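Surface presentation of antigens protein SpaO (Salmonella typhimurium, PDB 4YX7) takes part, as a FliN/MopA/SpaO family member of which this is one fragment, in the secretory pathway presenting surface determinants needed for Salmonella entry into mammalian cells. Local coordinates at residues A42-Y47 and G52-V57; L12-G17 and I61-L66. All coordinates share one frame; numbering follows the deposited sequence.

Contact 1: residues A42-Y47 and G52-V57; sequences AEVYCY and GHFNRV
Strands 42-46 and 52-57 cross at 126° between their N-to-C directions, their axes 4.4 Å apart at the closest, where Glu-43 and His-53 form a non-hydrogen-bonded antiparallel pair. They are the two arms of a β-hairpin, strands 39-46 and 49-57, in the middle of a strongly twisted antiparallel sheet. Two backbone bonds flank the pair. Phe-54 N donates a hydrogen bond to Ala-42 O from above the carbonyl plane, while Val-44 N reaches Gly-52 O at 2.8 Å along a nearly straight line (171° at the hydrogen). Both acceptors also take a CA-H...O contact, Ala-42 O from His-53 and Gly-52 O from Glu-43.

On the side away from Glu-43 and His-53, the Phe-54 ring lies against the 42-44 segment. With chi1 at 64°, its CG stands between the backbone N and the carbonyl carbon, which carries the ring toward the other strand. One face receives Ala-42, whose CB sits over the ring centre, 4.2 Å above the ring plane. Val-44 CG2 meets CD1 of the same ring obliquely at 3.8 Å. Beyond the hairpin, Phe-14 packs edge-to-face with Phe-54, and Ile-61 and Val-63 also touch this phenylalanine, so its ring belongs to an apolar layer spanning the sheet. The charged end of Glu-43 and the His-53 ring do not meet: Glu-43 OE2 is 6.0 Å from His-53 NE2 and makes weak, long ion pairs with Arg-41 and Lys-50. At the edge of the Phe-54 ring, CE1 lies 3.3 Å from Glu-43 O, near the ring plane.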
loop_
_atom_site.group_PDB
_atom_site.type_symbol
_atom_site.label_atom_id
_atom_site.label_comp_id
_atom_site.label_asym_id
_atom_site.label_seq_id
_atom_site.Cartn_x
_atom_site.Cartn_y
_atom_site.Cartn_z
ATOM N N ALA A 42 -0.774 -17.358 -1.988
ATOM C CA ALA A 42 -1.027 -16.727 -3.283
ATOM C C ALA A 42 -1.419 -17.825 -4.240
ATOM O O ALA A 42 -0.661 -18.177 -5.133
ATOM C CB ALA A 42 0.183 -15.981 -3.787
ATOM N N GLU A 43 -2.608 -18.381 -4.030
ATOM C CA GLU A 43 -3.041 -19.575 -4.748
ATOM C C GLU A 43 -4.275 -19.332 -5.602
ATOM O O GLU A 43 -5.143 -18.544 -5.246
ATOM C CB GLU A 43 -3.347 -20.714 -3.774
ATOM C CG GLU A 43 -2.271 -21.046 -2.781
ATOM C CD GLU A 43 -2.873 -21.491 -1.458
ATOM O OE1 GLU A 43 -3.914 -20.917 -1.068
ATOM O OE2 GLU A 43 -2.332 -22.424 -0.822
ATOM N N VAL A 44 -4.350 -20.035 -6.724
ATOM C CA VAL A 44 -5.560 -20.052 -7.522
ATOM C C VAL A 44 -6.395 -21.256 -7.102
ATOM O O VAL A 44 -5.914 -22.390 -7.067
ATOM C CB VAL A 44 -5.267 -20.117 -9.026
ATOM C CG1 VAL A 44 -6.522 -19.815 -9.799
ATOM C CG2 VAL A 44 -4.173 -19.145 -9.397
ATOM N N TYR A 45 -7.645 -20.991 -6.753
ATOM C CA TYR A 45 -8.572 -22.035 -6.369
ATOM C C TYR A 45 -9.750 -22.076 -7.329
ATOM O O TYR A 45 -10.208 -21.044 -7.821
ATOM C CB TYR A 45 -9.079 -21.817 -4.934
ATOM C CG TYR A 45 -8.222 -22.434 -3.859
ATOM C CD1 TYR A 45 -7.017 -21.863 -3.500
ATOM C CD2 TYR A 45 -8.626 -23.586 -3.195
ATOM C CE1 TYR A 45 -6.231 -22.417 -2.513
ATOM C CE2 TYR A 45 -7.840 -24.155 -2.204
ATOM C CZ TYR A 45 -6.641 -23.560 -1.866
ATOM O OH TYR A 45 -5.846 -24.101 -0.875
ATOM N N CYS A 46 -10.206 -23.288 -7.611
ATOM C CA CYS A 46 -11.504 -23.516 -8.207
ATOM C C CYS A 46 -12.226 -24.466 -7.277
ATOM O O CYS A 46 -11.876 -25.635 -7.196
ATOM C CB CYS A 46 -11.385 -24.103 -9.610
ATOM S SG CYS A 46 -12.940 -24.132 -10.507
ATOM N N TYR A 47 -13.215 -23.956 -6.560
ATOM C CA TYR A 47 -13.806 -24.691 -5.448
ATOM C C TYR A 47 -12.697 -25.111 -4.466
ATOM O O TYR A 47 -11.865 -24.294 -4.089
ATOM C CB TYR A 47 -14.613 -25.888 -5.975
ATOM C CG TYR A 47 -15.693 -25.477 -6.966
ATOM C CD1 TYR A 47 -16.838 -24.823 -6.537
ATOM C CD2 TYR A 47 -15.564 -25.732 -8.325
ATOM C CE1 TYR A 47 -17.825 -24.441 -7.423
ATOM C CE2 TYR A 47 -16.547 -25.351 -9.217
ATOM C CZ TYR A 47 -17.675 -24.707 -8.753
ATOM O OH TYR A 47 -18.667 -24.318 -9.619
ATOM N N GLY A 52 -2.772 -23.756 -8.647
ATOM C CA GLY A 52 -1.400 -23.269 -8.739
ATOM C C GLY A 52 -1.165 -21.957 -7.999
ATOM O O GLY A 52 -2.052 -21.499 -7.293
ATOM N N HIS A 53 0.025 -21.367 -8.148
ATOM C CA HIS A 53 0.349 -20.075 -7.528
ATOM C C HIS A 53 0.221 -18.928 -8.528
ATOM O O HIS A 53 0.403 -19.120 -9.727
ATOM C CB HIS A 53 1.778 -20.054 -6.955
ATOM C CG HIS A 53 2.134 -21.246 -6.123
ATOM N ND1 HIS A 53 3.181 -22.094 -6.442
ATOM C CD2 HIS A 53 1.603 -21.731 -4.975
ATOM C CE1 HIS A 53 3.266 -23.047 -5.537
ATOM N NE2 HIS A 53 2.317 -22.853 -4.631
ATOM N N PHE A 54 -0.074 -17.731 -8.035
ATOM C CA PHE A 54 0.014 -16.544 -8.874
ATOM C C PHE A 54 0.934 -15.514 -8.229
ATOM O O PHE A 54 1.498 -15.744 -7.155
ATOM C CB PHE A 54 -1.372 -15.942 -9.141
ATOM C CG PHE A 54 -2.077 -15.439 -7.911
ATOM C CD1 PHE A 54 -2.905 -16.272 -7.184
ATOM C CD2 PHE A 54 -1.933 -14.127 -7.498
ATOM C CE1 PHE A 54 -3.554 -15.816 -6.062
ATOM C CE2 PHE A 54 -2.584 -13.658 -6.364
ATOM C CZ PHE A 54 -3.401 -14.503 -5.649
ATOM N N ASN A 55 1.086 -14.374 -8.889
ATOM C CA ASN A 55 1.872 -13.283 -8.330
ATOM C C ASN A 55 1.261 -11.926 -8.617
ATOM O O ASN A 55 0.853 -11.652 -9.738
ATOM C CB ASN A 55 3.295 -13.340 -8.864
ATOM C CG ASN A 55 4.036 -14.545 -8.363
ATOM O OD1 ASN A 55 4.088 -14.794 -7.155
ATOM N ND2 ASN A 55 4.603 -15.322 -9.282
ATOM N N ARG A 56 1.195 -11.086 -7.590
ATOM C CA ARG A 56 0.648 -9.740 -7.736
ATOM C C ARG A 56 1.711 -8.815 -8.329
ATOM O O ARG A 56 2.691 -8.460 -7.668
ATOM C CB ARG A 56 0.132 -9.199 -6.392
ATOM C CG ARG A 56 -0.448 -7.788 -6.467
ATOM C CD ARG A 56 -1.821 -7.747 -7.120
ATOM N NE ARG A 56 -2.018 -6.474 -7.810
ATOM C CZ ARG A 56 -3.037 -5.654 -7.594
ATOM N NH1 ARG A 56 -3.964 -5.964 -6.709
ATOM N NH2 ARG A 56 -3.131 -4.524 -8.262
ATOM N N VAL A 57 1.504 -8.439 -9.586
ATOM C CA VAL A 57 2.448 -7.614 -10.308
ATOM C C VAL A 57 1.865 -6.223 -10.538
ATOM O O VAL A 57 0.788 -5.910 -10.014
ATOM C CB VAL A 57 2.815 -8.261 -11.641
ATOM C CG1 VAL A 57 3.702 -9.466 -11.403
ATOM C CG2 VAL A 57 1.552 -8.686 -12.365
#

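Contact 2: residues L12-G17 and I61-L66; sequences LRFVIG and IIVETL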
loop_
_atom_site.group_PDB
_atom_site.type_symbol
_atom_site.label_atom_id
_atom_site.label_comp_id
_atom_site.label_asym_id
_atom_site.label_seq_id
_atom_site.Cartn_x
_atom_site.Cartn_y
_atom_site.Cartn_z
ATOM N N LEU A 12 -12.931 -19.099 -10.569
ATOM C CA LEU A 12 -11.642 -19.063 -9.887
ATOM C C LEU A 12 -11.618 -18.035 -8.759
ATOM O O LEU A 12 -12.217 -16.971 -8.859
ATOM C CB LEU A 12 -10.518 -18.775 -10.876
ATOM C CG LEU A 12 -10.427 -19.670 -12.109
ATOM C CD1 LEU A 12 -9.228 -19.280 -12.922
ATOM C CD2 LEU A 12 -10.353 -21.126 -11.726
ATOM N N ARG A 13 -10.944 -18.386 -7.671
ATOM C CA ARG A 13 -10.723 -17.474 -6.559
ATOM C C ARG A 13 -9.232 -17.290 -6.419
ATOM O O ARG A 13 -8.488 -18.270 -6.358
ATOM C CB ARG A 13 -11.310 -18.017 -5.258
ATOM C CG ARG A 13 -12.761 -18.420 -5.350
ATOM C CD ARG A 13 -13.305 -18.703 -3.976
ATOM N NE ARG A 13 -12.434 -19.615 -3.248
ATOM C CZ ARG A 13 -12.431 -20.930 -3.431
ATOM N NH1 ARG A 13 -13.252 -21.471 -4.321
ATOM N NH2 ARG A 13 -11.609 -21.709 -2.732
ATOM N N PHE A 14 -8.788 -16.042 -6.393
ATOM C CA PHE A 14 -7.378 -15.766 -6.198
ATOM C C PHE A 14 -7.145 -15.414 -4.740
ATOM O O PHE A 14 -7.427 -14.317 -4.288
ATOM C CB PHE A 14 -6.912 -14.666 -7.157
ATOM C CG PHE A 14 -6.999 -15.076 -8.612
ATOM C CD1 PHE A 14 -8.183 -14.901 -9.332
ATOM C CD2 PHE A 14 -5.926 -15.673 -9.243
ATOM C CE1 PHE A 14 -8.283 -15.295 -10.655
ATOM C CE2 PHE A 14 -6.020 -16.058 -10.564
ATOM C CZ PHE A 14 -7.201 -15.865 -11.270
ATOM N N VAL A 15 -6.641 -16.396 -4.010
ATOM C CA VAL A 15 -6.521 -16.318 -2.568
ATOM C C VAL A 15 -5.157 -15.782 -2.137
ATOM O O VAL A 15 -4.125 -16.345 -2.489
ATOM C CB VAL A 15 -6.751 -17.706 -1.946
ATOM C CG1 VAL A 15 -6.779 -17.618 -0.443
ATOM C CG2 VAL A 15 -8.036 -18.304 -2.482
ATOM N N ILE A 16 -5.164 -14.699 -1.365
ATOM C CA ILE A 16 -3.935 -14.088 -0.856
ATOM C C ILE A 16 -3.645 -14.451 0.600
ATOM O O ILE A 16 -2.635 -14.032 1.160
ATOM C CB ILE A 16 -3.976 -12.555 -0.957
ATOM C CG1 ILE A 16 -5.125 -11.998 -0.109
ATOM C CG2 ILE A 16 -4.086 -12.122 -2.412
ATOM C CD1 ILE A 16 -5.213 -10.502 -0.100
ATOM N N GLY A 17 -4.517 -15.228 1.222
ATOM C CA GLY A 17 -4.247 -15.637 2.580
ATOM C C GLY A 17 -5.441 -16.266 3.234
ATOM O O GLY A 17 -6.542 -16.202 2.695
ATOM N N ILE A 61 -2.380 -9.631 -12.171
ATOM C CA ILE A 61 -1.971 -10.955 -11.694
ATOM C C ILE A 61 -1.365 -11.802 -12.825
ATOM O O ILE A 61 -1.886 -11.832 -13.941
ATOM C CB ILE A 61 -3.178 -11.726 -11.074
ATOM C CG1 ILE A 61 -3.587 -11.117 -9.735
ATOM C CG2 ILE A 61 -2.853 -13.196 -10.885
ATOM C CD1 ILE A 61 -4.898 -11.656 -9.210
ATOM N N ILE A 62 -0.253 -12.476 -12.534
ATOM C CA ILE A 62 0.316 -13.464 -13.448
ATOM C C ILE A 62 0.261 -14.831 -12.790
ATOM O O ILE A 62 0.798 -15.007 -11.703
ATOM C CB ILE A 62 1.782 -13.143 -13.824
ATOM C CG1 ILE A 62 1.889 -11.778 -14.504
ATOM C CG2 ILE A 62 2.351 -14.224 -14.730
ATOM C CD1 ILE A 62 1.336 -11.745 -15.905
ATOM N N VAL A 63 -0.389 -15.794 -13.434
ATOM C CA VAL A 63 -0.507 -17.133 -12.856
ATOM C C VAL A 63 0.587 -18.052 -13.401
ATOM O O VAL A 63 0.871 -18.029 -14.597
ATOM C CB VAL A 63 -1.898 -17.748 -13.129
ATOM C CG1 VAL A 63 -1.976 -19.170 -12.588
ATOM C CG2 VAL A 63 -2.980 -16.895 -12.500
ATOM N N GLU A 64 1.195 -18.846 -12.518
ATOM C CA GLU A 64 2.304 -19.723 -12.879
ATOM C C GLU A 64 1.853 -21.102 -13.353
ATOM O O GLU A 64 2.108 -21.494 -14.486
ATOM C CB GLU A 64 3.249 -19.912 -11.693
ATOM C CG GLU A 64 3.517 -18.677 -10.872
ATOM C CD GLU A 64 4.558 -18.917 -9.802
ATOM O OE1 GLU A 64 5.290 -19.923 -9.907
ATOM O OE2 GLU A 64 4.630 -18.114 -8.847
ATOM N N THR A 65 1.190 -21.843 -12.471
ATOM C CA THR A 65 0.931 -23.259 -12.715
ATOM C C THR A 65 -0.326 -23.507 -13.549
ATOM O O THR A 65 -0.247 -23.709 -14.764
ATOM C CB THR A 65 0.799 -24.036 -11.383
ATOM O OG1 THR A 65 1.986 -23.857 -10.604
ATOM C CG2 THR A 65 0.589 -25.531 -11.641
ATOM N N LEU A 66 -1.479 -23.460 -12.883
ATOM C CA LEU A 66 -2.733 -24.009 -13.399
ATOM C C LEU A 66 -2.551 -25.460 -13.816
ATOM O O LEU A 66 -2.409 -25.772 -14.998
ATOM C CB LEU A 66 -3.281 -23.176 -14.561
ATOM C CG LEU A 66 -3.985 -21.893 -14.115
ATOM C CD1 LEU A 66 -4.721 -21.250 -15.255
ATOM C CD2 LEU A 66 -4.947 -22.175 -12.984
#
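No backbone bond joins 12-17 to 61-66: their nearest CA atoms, those of Phe-14 and Ile-61, are 9.1 Å apart. The segments lie on the two outermost strands of this chain's four-stranded antiparallel sheet, 9-22 and 60-63, and meet through side chains on one face of the twisted sheet. Phe-14 points toward the other segment and offers two parts of its ring. At its root, Ile-61 CD1 comes in obliquely, 4.1 Å from Phe-14 CG and equally near CD2. The extended chi2 of Ile-61, 169°, carries this terminal methyl out to the ring. Farther round, Val-63 CG2 abuts the ring edge, 3.7 Å from Phe-14 CE2 and close to the ring plane; the two side chains cross at about a right angle.

Val-44, from strand 39-46, also packs on Phe-14. A neighbouring protein chain extends the sheet: its strand pairs antiparallel with Leu-12 to Val-15, Gly-17 and Ile-61. Within the chain, all three touching residues are buried and purely apolar, which implies that dispersion and exclusion of water, rather than directional bonds, make this contact between the two strands that are outermost within the chain.

Contact 1 is nested within the chain loop closed by contact 2, and their centres lie about 2 Å apart. The 42-47/52-57 pairing supplies the central strands of the sheet; the 12-17/61-66 contact bridges its outer ones. Arg-13 N lies 2.8 Å from Tyr-45 O, a probable backbone hydrogen bond, and on the other side backbone bonds join Asn-55 with Ile-62 and His-53 with Glu-64. A probable side-chain hydrogen bond, Asn-55 ND2 to Glu-64 OE2 at 2.8 Å, adds to this second seam, as does Phe-54 CB, packed 3.5 Å from Ile-62 O. Backbone pairing thus runs between successive strands, while apolar side chains link the first and last strands across one face.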